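Local coordinates for protein ribonucleoside-diphosphate reductase small chain 2 (Saccharomyces cerevisiae, PDB 1JK0) that provides deoxyribonucleotide precursors for DNA synthesis as a small subunit of ribonucleotide reductase, being required for correct folding of its partner small chain and for assembly with the large subunits, at residues 127-130 and 131-135; 55-59 and 60-64; 209-212 and 213-216. All blocks are in the same frame, centred on the assembly; numbering follows the deposited sequence.

The three interactions form one continuous patch on the same side of the chain's centre. Centres of interactions 2 and 3 lie about 9 Å apart, and that of interaction 1 about 11 Å from either. Helix 111-138 (interaction 1) meets helix 207-232 (interaction 3) where OH of Tyr131, the probable active-site residue, comes 3.5 Å from CD1 of Ile216. The loop of interaction 2 meets both helices: CZ2 of Trp57 is 3.2 Å from CE2 of Tyr127, and CD1 of Ile62 is 3.4 Å from CB of Ala212. Asp219 joins the patch, accepting hydrogen bonds from Trp57 NE1 and Tyr127 OH through the same OD2.

Interaction 1: 127-130 and 131-135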
loop_
_atom_site.group_PDB
_atom_site.type_symbol
_atom_site.label_atom_id
_atom_site.label_comp_id
_atom_site.label_asym_id
_atom_site.label_seq_id
_atom_site.Cartn_x
_atom_site.Cartn_y
_atom_site.Cartn_z
ATOM N N TYR B 127 7.379 11.923 -6.871
ATOM C CA TYR B 127 7.789 12.629 -8.084
ATOM C C TYR B 127 6.749 13.723 -8.326
ATOM O O TYR B 127 7.087 14.870 -8.579
ATOM C CB TYR B 127 7.832 11.683 -9.298
ATOM C CG TYR B 127 8.746 10.488 -9.148
ATOM C CD1 TYR B 127 8.524 9.315 -9.881
ATOM C CD2 TYR B 127 9.809 10.509 -8.240
ATOM C CE1 TYR B 127 9.325 8.208 -9.707
ATOM C CE2 TYR B 127 10.615 9.397 -8.060
ATOM C CZ TYR B 127 10.368 8.246 -8.790
ATOM O OH TYR B 127 11.154 7.124 -8.570
ATOM N N SER B 128 5.477 13.350 -8.227
ATOM C CA SER B 128 4.397 14.283 -8.451
ATOM C C SER B 128 4.490 15.467 -7.487
ATOM O O SER B 128 3.968 16.542 -7.771
ATOM C CB SER B 128 3.059 13.560 -8.308
ATOM O OG SER B 128 2.015 14.275 -8.967
ATOM N N GLU B 129 5.152 15.272 -6.350
ATOM C CA GLU B 129 5.317 16.348 -5.371
ATOM C C GLU B 129 6.519 17.202 -5.723
ATOM O O GLU B 129 6.413 18.418 -5.812
ATOM C CB GLU B 129 5.540 15.818 -3.948
ATOM C CG GLU B 129 5.631 16.959 -2.921
ATOM C CD GLU B 129 6.002 16.508 -1.523
ATOM O OE1 GLU B 129 5.538 15.441 -1.083
ATOM O OE2 GLU B 129 6.740 17.244 -0.841
ATOM N N VAL B 130 7.674 16.570 -5.901
ATOM C CA VAL B 130 8.855 17.337 -6.234
ATOM C C VAL B 130 8.569 18.192 -7.463
ATOM O O VAL B 130 8.888 19.379 -7.472
ATOM C CB VAL B 130 10.095 16.426 -6.452
ATOM C CG1 VAL B 130 9.732 15.248 -7.282
ATOM C CG2 VAL B 130 11.208 17.206 -7.118
ATOM N N TYR B 131 7.941 17.610 -8.483
ATOM C CA TYR B 131 7.623 18.370 -9.685
ATOM C C TYR B 131 6.843 19.604 -9.291
ATOM O O TYR B 131 7.200 20.716 -9.669
ATOM C CB TYR B 131 6.779 17.561 -10.673
ATOM C CG TYR B 131 7.547 16.560 -11.497
ATOM C CD1 TYR B 131 8.797 16.866 -12.011
ATOM C CD2 TYR B 131 7.007 15.309 -11.780
ATOM C CE1 TYR B 131 9.498 15.948 -12.789
ATOM C CE2 TYR B 131 7.695 14.386 -12.560
ATOM C CZ TYR B 131 8.941 14.706 -13.063
ATOM O OH TYR B 131 9.625 13.794 -13.852
ATOM N N SER B 132 5.774 19.406 -8.528
ATOM C CA SER B 132 4.952 20.527 -8.098
ATOM C C SER B 132 5.790 21.599 -7.407
ATOM O O SER B 132 5.683 22.776 -7.742
ATOM C CB SER B 132 3.839 20.048 -7.166
ATOM O OG SER B 132 2.891 19.249 -7.859
ATOM N N MET B 133 6.628 21.197 -6.455
ATOM C CA MET B 133 7.477 22.146 -5.738
ATOM C C MET B 133 8.225 23.071 -6.687
ATOM O O MET B 133 8.391 24.253 -6.401
ATOM C CB MET B 133 8.504 21.415 -4.879
ATOM C CG MET B 133 7.919 20.373 -3.974
ATOM S SD MET B 133 8.999 20.101 -2.594
ATOM C CE MET B 133 10.494 19.652 -3.438
ATOM N N MET B 134 8.692 22.528 -7.806
ATOM C CA MET B 134 9.423 23.322 -8.781
ATOM C C MET B 134 8.465 24.335 -9.400
ATOM O O MET B 134 8.769 25.527 -9.500
ATOM C CB MET B 134 10.027 22.406 -9.844
ATOM C CG MET B 134 10.769 21.229 -9.235
ATOM S SD MET B 134 11.819 20.318 -10.371
ATOM C CE MET B 134 13.425 20.609 -9.615
ATOM N N VAL B 135 7.299 23.851 -9.797
ATOM C CA VAL B 135 6.269 24.699 -10.373
ATOM C C VAL B 135 5.958 25.840 -9.387
ATOM O O VAL B 135 5.616 26.948 -9.796
ATOM C CB VAL B 135 4.982 23.858 -10.664
ATOM C CG1 VAL B 135 3.788 24.761 -10.895
ATOM C CG2 VAL B 135 5.212 22.971 -11.882
#
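The Tyr131 ring approaches the backbone of Tyr127 obliquely, with CD2 3.2 Å from Tyr127 O, while its CE2 lies 4.2 Å from CB of Tyr127. The Tyr127 ring leads away from 131-135, to where the indole of Trp57 meets it with the two planes about 25° apart, and its OH is hydrogen-bonded to Asp219. These rings sit on successive turns of helix 111-138 in the ferritin-like helical fold of the small chain, and the i to i+4 spacing accounts for the contact. The backbone bonds bear this out: Tyr131 N donates to Tyr127 O at 2.9 Å, nearly straight (N-H...O 171°), and Met133 N donates to Glu129 O, also at 2.9 Å. Met134 N reaches Val130 O at 3.2 Å, whereas the bond from Ser132 N to Ser128 O is weak. With CG anti to its carbonyl carbon and beside the backbone N (chi1 -79°), the Tyr131 side chain runs back past the Tyr127 carbonyl and on toward helix 207-232; Tyr131 is the probable active-site residue. On another side of the helix, Glu129 stretches out and crosses Met133 at a slant, OE2 standing 4.0 Å from SD. That carboxylate's stronger partner lies outside this helix, a basic side chain of the other protein's chain with which OE2 forms a salt bridge, so these turns also serve the subunit interface. Met133 packs there against an aromatic side chain of the same partner. The bend at its third torsion carries the Met133 methyl back over the preceding turn, placing CE 4.0 Å from CA of Val130.

Interaction 2: 55-59 and 60-64; sequences SFWTA and EEIEL
Trp57 and Ile62 cross at a slant, the terminal methyl CD1 of Ile62 meeting the six-membered part of the indole at CZ3 (3.3 Å). The methyl comes in obliquely to the ring. Ile62 holds CG1 anti to its carbonyl carbon, beside the backbone N (chi1 -73°), and is extended beyond it, which carries CD1 back to the indole across the intervening turn. The turn shows i to i+3 approaches: a weak bond from Glu61 N to Thr58 O at 3.1 Å, and Ile62 N 2.8 Å from Ala59 O, with the donor less surely placed. Glu61, also extended, runs back along the chain until OE2 is 3.4 Å from CB of Trp57. Glu60 instead bends at its second torsion (71°), bringing OE2 to 3.7 Å from OG1 of Thr58 as the two side chains cross; its OE1 pairs outside the loop, in a salt bridge with a basic side chain of the partner protein's chain. The whole turn belongs to the loop between helices 43-54 and 78-89, lying against helix 111-138 with Trp57 packed on Met123 and Leu64 on Met134, and against helix 207-232 through Ile62 on Ala212 and Trp57 on Arg218.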
loop_
_atom_site.group_PDB
_atom_site.type_symbol
_atom_site.label_atom_id
_atom_site.label_comp_id
_atom_site.label_asym_id
_atom_site.label_seq_id
_atom_site.Cartn_x
_atom_site.Cartn_y
_atom_site.Cartn_z
ATOM N N SER B 55 16.993 2.673 -2.710
ATOM C CA SER B 55 17.150 4.009 -3.272
ATOM C C SER B 55 16.081 5.004 -2.832
ATOM O O SER B 55 16.074 6.153 -3.291
ATOM C CB SER B 55 17.132 3.937 -4.798
ATOM O OG SER B 55 15.793 3.816 -5.297
ATOM N N PHE B 56 15.173 4.572 -1.965
ATOM C CA PHE B 56 14.112 5.446 -1.486
ATOM C C PHE B 56 14.592 6.868 -1.118
ATOM O O PHE B 56 15.465 7.048 -0.267
ATOM C CB PHE B 56 13.434 4.793 -0.286
ATOM C CG PHE B 56 12.443 5.672 0.408
ATOM C CD1 PHE B 56 11.235 5.993 -0.197
ATOM C CD2 PHE B 56 12.724 6.198 1.655
ATOM C CE1 PHE B 56 10.313 6.830 0.435
ATOM C CE2 PHE B 56 11.815 7.032 2.293
ATOM C CZ PHE B 56 10.606 7.352 1.678
ATOM N N TRP B 57 14.022 7.873 -1.774
ATOM C CA TRP B 57 14.366 9.265 -1.506
ATOM C C TRP B 57 13.071 10.086 -1.448
ATOM O O TRP B 57 11.995 9.618 -1.853
ATOM C CB TRP B 57 15.291 9.816 -2.596
ATOM C CG TRP B 57 14.743 9.704 -3.995
ATOM C CD1 TRP B 57 14.686 8.577 -4.773
ATOM C CD2 TRP B 57 14.152 10.759 -4.773
ATOM N NE1 TRP B 57 14.099 8.870 -5.983
ATOM C CE2 TRP B 57 13.765 10.199 -6.010
ATOM C CE3 TRP B 57 13.912 12.125 -4.541
ATOM C CZ2 TRP B 57 13.154 10.962 -7.019
ATOM C CZ3 TRP B 57 13.307 12.880 -5.536
ATOM C CH2 TRP B 57 12.935 12.296 -6.766
ATOM N N THR B 58 13.166 11.310 -0.948
ATOM C CA THR B 58 11.984 12.150 -0.839
ATOM C C THR B 58 12.213 13.575 -1.356
ATOM O O THR B 58 13.343 13.966 -1.671
ATOM C CB THR B 58 11.521 12.221 0.613
ATOM O OG1 THR B 58 12.566 12.784 1.421
ATOM C CG2 THR B 58 11.164 10.815 1.123
ATOM N N ALA B 59 11.135 14.342 -1.477
ATOM C CA ALA B 59 11.243 15.715 -1.950
ATOM C C ALA B 59 12.129 16.531 -0.977
ATOM O O ALA B 59 12.970 17.337 -1.399
ATOM C CB ALA B 59 9.843 16.324 -2.072
ATOM N N GLU B 60 11.952 16.295 0.322
ATOM C CA GLU B 60 12.729 16.991 1.341
ATOM C C GLU B 60 14.228 16.832 1.125
ATOM O O GLU B 60 14.995 17.731 1.434
ATOM C CB GLU B 60 12.387 16.478 2.744
ATOM C CG GLU B 60 11.048 16.936 3.314
ATOM C CD GLU B 60 9.849 16.292 2.642
ATOM O OE1 GLU B 60 8.712 16.627 3.036
ATOM O OE2 GLU B 60 10.035 15.454 1.727
ATOM N N GLU B 61 14.650 15.683 0.612
ATOM C CA GLU B 61 16.072 15.437 0.374
ATOM C C GLU B 61 16.581 16.230 -0.817
ATOM O O GLU B 61 17.728 16.068 -1.241
ATOM C CB GLU B 61 16.334 13.935 0.164
ATOM C CG GLU B 61 16.436 13.160 1.471
ATOM C CD GLU B 61 16.793 11.693 1.295
ATOM O OE1 GLU B 61 17.245 11.084 2.288
ATOM O OE2 GLU B 61 16.623 11.140 0.188
ATOM N N ILE B 62 15.717 17.092 -1.345
ATOM C CA ILE B 62 16.050 17.931 -2.486
ATOM C C ILE B 62 15.975 19.403 -2.125
ATOM O O ILE B 62 14.990 19.854 -1.539
ATOM C CB ILE B 62 15.094 17.672 -3.654
ATOM C CG1 ILE B 62 15.422 16.325 -4.290
ATOM C CG2 ILE B 62 15.200 18.789 -4.678
ATOM C CD1 ILE B 62 14.530 15.960 -5.456
ATOM N N GLU B 63 17.020 20.144 -2.482
ATOM C CA GLU B 63 17.090 21.576 -2.212
ATOM C C GLU B 63 16.860 22.427 -3.469
ATOM O O GLU B 63 17.641 22.385 -4.422
ATOM C CB GLU B 63 18.451 21.936 -1.617
ATOM C CG GLU B 63 18.531 23.372 -1.163
ATOM C CD GLU B 63 17.601 23.648 -0.003
ATOM O OE1 GLU B 63 17.985 23.362 1.150
ATOM O OE2 GLU B 63 16.477 24.135 -0.247
ATOM N N LEU B 64 15.781 23.197 -3.473
ATOM C CA LEU B 64 15.491 24.057 -4.608
ATOM C C LEU B 64 15.863 25.482 -4.245
ATOM O O LEU B 64 15.894 26.366 -5.099
ATOM C CB LEU B 64 14.013 24.002 -4.967
ATOM C CG LEU B 64 13.501 22.686 -5.532
ATOM C CD1 LEU B 64 12.067 22.900 -6.005
ATOM C CD2 LEU B 64 14.398 22.230 -6.680
#

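Interaction 3: 209-212 and 213-216; sequences LAMA and NRNI
Ala212, Met211 and Asn213 lie at the heart of this contact, two turns of helix 207-232 in which each carbonyl of 209-212 receives the N-H four residues on. For Ala212 the evidence is a straight bond from Ile216 N (3.2 Å, N-H...O angle 172°), with CG1 of Ile216 folded against the same oxygen. Asn213 N donates to Leu209 O at 2.9 Å; its carboxamide leads away from 209-212 toward helix 191-200. Met211 is flanked by two side chains. Arg214 crosses it obliquely, NH1 lying 3.7 Å from CB of Met211, because the arginine chain bends at its third torsion (-52°) and doubles back along the helix. One guanidinium face thereby lies over Ala210 O, which stands 3.7 Å above the plane and offset toward the rim, while the same oxygen takes the backbone N-H of Arg214 at 2.8 Å. Asn215, by contrast, runs beside Met211 and points the same way, its ND2 3.9 Å from CG of Met211, and its OD1 receives a weak hydrogen bond from Arg218. Its backbone N donates to Met211 O at 3.0 Å. With an alanine here, Arg218 would probably lose its weak partner, and Met211 the carboxamide that runs beside its CG. Within the all-helical fold, Leu209 on Met134 and Ala212 on Val130 face helix 111-138, where Ile216 packs on Tyr127 and on Tyr131, the probable active-site residue; Asn213 is set among Tyr194, Met197 and Phe198 of helix 191-200, and Asn215 packs on Trp57 of the loop preceding helix 78-89.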
loop_
_atom_site.group_PDB
_atom_site.type_symbol
_atom_site.label_atom_id
_atom_site.label_comp_id
_atom_site.label_asym_id
_atom_site.label_seq_id
_atom_site.Cartn_x
_atom_site.Cartn_y
_atom_site.Cartn_z
ATOM N N LEU B 209 17.118 20.724 -9.562
ATOM C CA LEU B 209 16.432 20.045 -10.649
ATOM C C LEU B 209 17.319 18.934 -11.184
ATOM O O LEU B 209 16.836 17.956 -11.743
ATOM C CB LEU B 209 16.114 21.034 -11.771
ATOM C CG LEU B 209 15.530 20.427 -13.049
ATOM C CD1 LEU B 209 14.164 19.827 -12.760
ATOM C CD2 LEU B 209 15.429 21.499 -14.120
ATOM N N ALA B 210 18.622 19.097 -10.996
ATOM C CA ALA B 210 19.597 18.124 -11.457
ATOM C C ALA B 210 19.515 16.811 -10.674
ATOM O O ALA B 210 19.437 15.738 -11.279
ATOM C CB ALA B 210 20.992 18.712 -11.354
ATOM N N MET B 211 19.530 16.887 -9.341
ATOM C CA MET B 211 19.453 15.680 -8.509
ATOM C C MET B 211 18.088 15.025 -8.684
ATOM O O MET B 211 17.986 13.804 -8.834
ATOM C CB MET B 211 19.663 16.016 -7.028
ATOM C CG MET B 211 19.808 14.795 -6.119
ATOM S SD MET B 211 19.673 15.203 -4.346
ATOM C CE MET B 211 21.392 15.551 -3.898
ATOM N N ALA B 212 17.041 15.846 -8.662
ATOM C CA ALA B 212 15.683 15.351 -8.835
ATOM C C ALA B 212 15.569 14.628 -10.163
ATOM O O ALA B 212 14.922 13.591 -10.250
ATOM C CB ALA B 212 14.689 16.500 -8.783
ATOM N N ASN B 213 16.197 15.169 -11.199
ATOM C CA ASN B 213 16.136 14.541 -12.506
ATOM C C ASN B 213 16.987 13.283 -12.535
ATOM O O ASN B 213 16.549 12.247 -13.012
ATOM C CB ASN B 213 16.605 15.500 -13.599
ATOM C CG ASN B 213 16.344 14.957 -14.999
ATOM O OD1 ASN B 213 15.198 14.896 -15.449
ATOM N ND2 ASN B 213 17.407 14.545 -15.684
ATOM N N ARG B 214 18.209 13.368 -12.028
ATOM C CA ARG B 214 19.081 12.197 -12.014
ATOM C C ARG B 214 18.334 10.994 -11.406
ATOM O O ARG B 214 18.375 9.886 -11.947
ATOM C CB ARG B 214 20.349 12.498 -11.205
ATOM C CG ARG B 214 21.517 11.550 -11.446
ATOM C CD ARG B 214 22.811 12.003 -10.713
ATOM N NE ARG B 214 23.165 13.401 -10.989
ATOM C CZ ARG B 214 22.875 14.428 -10.187
ATOM N NH1 ARG B 214 22.236 14.227 -9.042
ATOM N NH2 ARG B 214 23.190 15.669 -10.542
ATOM N N ASN B 215 17.632 11.236 -10.299
ATOM C CA ASN B 215 16.879 10.197 -9.589
ATOM C C ASN B 215 15.701 9.586 -10.330
ATOM O O ASN B 215 15.598 8.372 -10.476
ATOM C CB ASN B 215 16.331 10.740 -8.270
ATOM C CG ASN B 215 17.405 11.064 -7.286
ATOM O OD1 ASN B 215 18.486 10.483 -7.316
ATOM N ND2 ASN B 215 17.108 11.981 -6.381
ATOM N N ILE B 216 14.781 10.444 -10.744
ATOM C CA ILE B 216 13.589 10.008 -11.443
ATOM C C ILE B 216 14.003 9.156 -12.638
ATOM O O ILE B 216 13.435 8.087 -12.888
ATOM C CB ILE B 216 12.743 11.242 -11.887
ATOM C CG1 ILE B 216 12.296 12.017 -10.641
ATOM C CG2 ILE B 216 11.529 10.802 -12.699
ATOM C CD1 ILE B 216 11.492 13.273 -10.923
#